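Local coordinates for protein prophage lambdalm01, antigen B (Listeria monocytogenes, PDB 4ACV) that probably acts as a tail terminator-like protein of a prophage-derived, phage tail-like element, at residues I62-N67 with A72-I77. Sequence-based numbering, arbitrary orientation.
Sequences IHHYTN and AGVEMI. Unlike the reference sequence in segment 72-77: Met76 (reference Lys).
The imidazole of His64, carried by strand 55-66, reaches across to helix 71-82 and meets three of its residues. Ile77 supplies a CH-pi contact: its CD1 sits over one face of the ring, 4.1 Å from the centroid of the His64 imidazole and 24° off the ring normal, displaced toward ND1. With CG anti to the backbone N (chi1 -167°), the His64 ring projects from the strand toward the first turns of the helix. There CG2 of Val74 comes within 3.5 Å of CD2 of His64 at an oblique angle, and NE2 of His64 lies 4.2 Å from the backbone C of Gly73; the ring stands close to the helix backbone here.

Two residues earlier on the strand, the same isoleucine makes a purely apolar contact, CG2 of Ile62 lying 3.8 Å from CG2 of Ile77. Ile77 thus uses both arms, CD1 on the histidine and CG2 on Ile62.

No hydrogen bond joins the two segments directly. Both His64 nitrogens are nevertheless satisfied, NE2 by Asp70 OD2 and ND1 by Thr38 OG1, which should fix the ring's rotation. Asp70 also accepts a bond from Gly73 N through OD1, linking the histidine indirectly to the start of the helix.

The axes of strand 62-66 and helix 72-77 are nearly antiparallel, at 159°, with a closest approach of 9.9 Å. This is structural packing: a strand leads through a short connection into a helix lying on a face of the antiparallel sheet. Strand 55-66 lies between strands 37-48 and 110-122, and the helix also touches both neighbours, through Ile77 on Thr38 and Val74 on Ala113.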
loop_
_atom_site.group_PDB
_atom_site.type_symbol
_atom_site.label_atom_id
_atom_site.label_comp_id
_atom_site.label_asym_id
_atom_site.label_seq_id
_atom_site.Cartn_x
_atom_site.Cartn_y
_atom_site.Cartn_z
ATOM N N ILE B 62 2.021 22.266 2.507
ATOM C CA ILE B 62 1.747 23.559 1.907
ATOM C C ILE B 62 1.739 23.427 0.395
ATOM O O ILE B 62 2.721 22.972 -0.191
ATOM C CB ILE B 62 2.783 24.609 2.308
ATOM C CG1 ILE B 62 2.815 24.757 3.827
ATOM C CG2 ILE B 62 2.465 25.939 1.634
ATOM C CD1 ILE B 62 1.498 25.231 4.415
ATOM N N HIS B 63 0.620 23.812 -0.220
ATOM C CA HIS B 63 0.479 23.818 -1.670
ATOM C C HIS B 63 0.618 25.227 -2.215
ATOM O O HIS B 63 -0.229 26.073 -1.965
ATOM C CB HIS B 63 -0.875 23.245 -2.084
ATOM C CG HIS B 63 -1.034 21.797 -1.760
ATOM N ND1 HIS B 63 -0.657 20.795 -2.627
ATOM C CD2 HIS B 63 -1.521 21.175 -0.657
ATOM C CE1 HIS B 63 -0.915 19.622 -2.079
ATOM N NE2 HIS B 63 -1.439 19.828 -0.885
ATOM N N HIS B 64 1.692 25.467 -2.957
ATOM C CA HIS B 64 1.979 26.782 -3.528
ATOM C C HIS B 64 1.880 26.739 -5.060
ATOM O O HIS B 64 2.781 26.233 -5.733
ATOM C CB HIS B 64 3.376 27.240 -3.081
ATOM C CG HIS B 64 3.666 28.686 -3.340
ATOM N ND1 HIS B 64 2.816 29.701 -2.950
ATOM C CD2 HIS B 64 4.731 29.293 -3.920
ATOM C CE1 HIS B 64 3.337 30.868 -3.292
ATOM N NE2 HIS B 64 4.501 30.648 -3.878
ATOM N N TYR B 65 0.773 27.255 -5.599
ATOM C CA TYR B 65 0.572 27.341 -7.051
ATOM C C TYR B 65 0.900 28.730 -7.569
ATOM O O TYR B 65 0.389 29.722 -7.064
ATOM C CB TYR B 65 -0.876 27.040 -7.431
ATOM C CG TYR B 65 -1.347 25.648 -7.133
ATOM C CD1 TYR B 65 -1.778 25.301 -5.859
ATOM C CD2 TYR B 65 -1.392 24.681 -8.132
ATOM C CE1 TYR B 65 -2.232 24.016 -5.582
ATOM C CE2 TYR B 65 -1.843 23.400 -7.867
ATOM C CZ TYR B 65 -2.264 23.072 -6.588
ATOM O OH TYR B 65 -2.720 21.799 -6.309
ATOM N N THR B 66 1.724 28.795 -8.603
ATOM C CA THR B 66 2.125 30.064 -9.182
ATOM C C THR B 66 2.168 29.937 -10.695
ATOM O O THR B 66 2.251 28.832 -11.230
ATOM C CB THR B 66 3.515 30.461 -8.693
ATOM O OG1 THR B 66 4.374 29.321 -8.778
ATOM C CG2 THR B 66 3.454 30.924 -7.255
ATOM N N ASN B 67 2.109 31.072 -11.378
ATOM C CA ASN B 67 2.210 31.104 -12.836
ATOM C C ASN B 67 3.532 30.545 -13.367
ATOM O O ASN B 67 3.623 30.116 -14.519
ATOM C CB ASN B 67 2.034 32.535 -13.328
ATOM C CG ASN B 67 0.613 33.001 -13.228
ATOM O OD1 ASN B 67 0.348 34.192 -13.068
ATOM N ND2 ASN B 67 -0.322 32.060 -13.317
ATOM N N ALA B 72 11.704 32.004 -4.352
ATOM C CA ALA B 72 11.679 33.027 -3.315
ATOM C C ALA B 72 10.461 32.869 -2.406
ATOM O O ALA B 72 10.598 32.786 -1.191
ATOM C CB ALA B 72 11.713 34.424 -3.932
ATOM N N GLY B 73 9.277 32.838 -3.013
ATOM C CA GLY B 73 8.032 32.604 -2.297
ATOM C C GLY B 73 7.924 31.269 -1.566
ATOM O O GLY B 73 7.453 31.217 -0.432
ATOM N N VAL B 74 8.348 30.187 -2.206
ATOM C CA VAL B 74 8.356 28.871 -1.556
ATOM C C VAL B 74 9.241 28.858 -0.305
ATOM O O VAL B 74 8.844 28.359 0.739
ATOM C CB VAL B 74 8.789 27.746 -2.540
ATOM C CG1 VAL B 74 9.247 26.519 -1.793
ATOM C CG2 VAL B 74 7.637 27.394 -3.465
ATOM N N GLU B 75 10.436 29.422 -0.424
ATOM C CA GLU B 75 11.362 29.530 0.700
ATOM C C GLU B 75 10.879 30.476 1.797
ATOM O O GLU B 75 11.167 30.259 2.972
ATOM C CB GLU B 75 12.753 29.963 0.223
ATOM C CG GLU B 75 13.629 28.806 -0.223
ATOM C CD GLU B 75 15.035 29.240 -0.605
ATOM O OE1 GLU B 75 15.212 30.404 -1.028
ATOM O OE2 GLU B 75 15.963 28.411 -0.490
ATOM N N MET B 76 10.163 31.530 1.421
ATOM C CA MET B 76 9.612 32.425 2.424
ATOM C C MET B 76 8.671 31.614 3.313
ATOM O O MET B 76 8.825 31.575 4.535
ATOM C CB MET B 76 8.892 33.612 1.771
ATOM C CG MET B 76 8.152 34.546 2.743
ATOM S SD MET B 76 7.876 36.191 2.047
ATOM C CE MET B 76 6.470 36.801 2.959
ATOM N N ILE B 77 7.719 30.938 2.686
ATOM C CA ILE B 77 6.751 30.152 3.420
ATOM C C ILE B 77 7.464 29.105 4.254
ATOM O O ILE B 77 7.212 28.956 5.450
ATOM C CB ILE B 77 5.763 29.479 2.459
ATOM C CG1 ILE B 77 4.880 30.542 1.792
ATOM C CG2 ILE B 77 4.932 28.426 3.203
ATOM C CD1 ILE B 77 4.030 30.040 0.627
#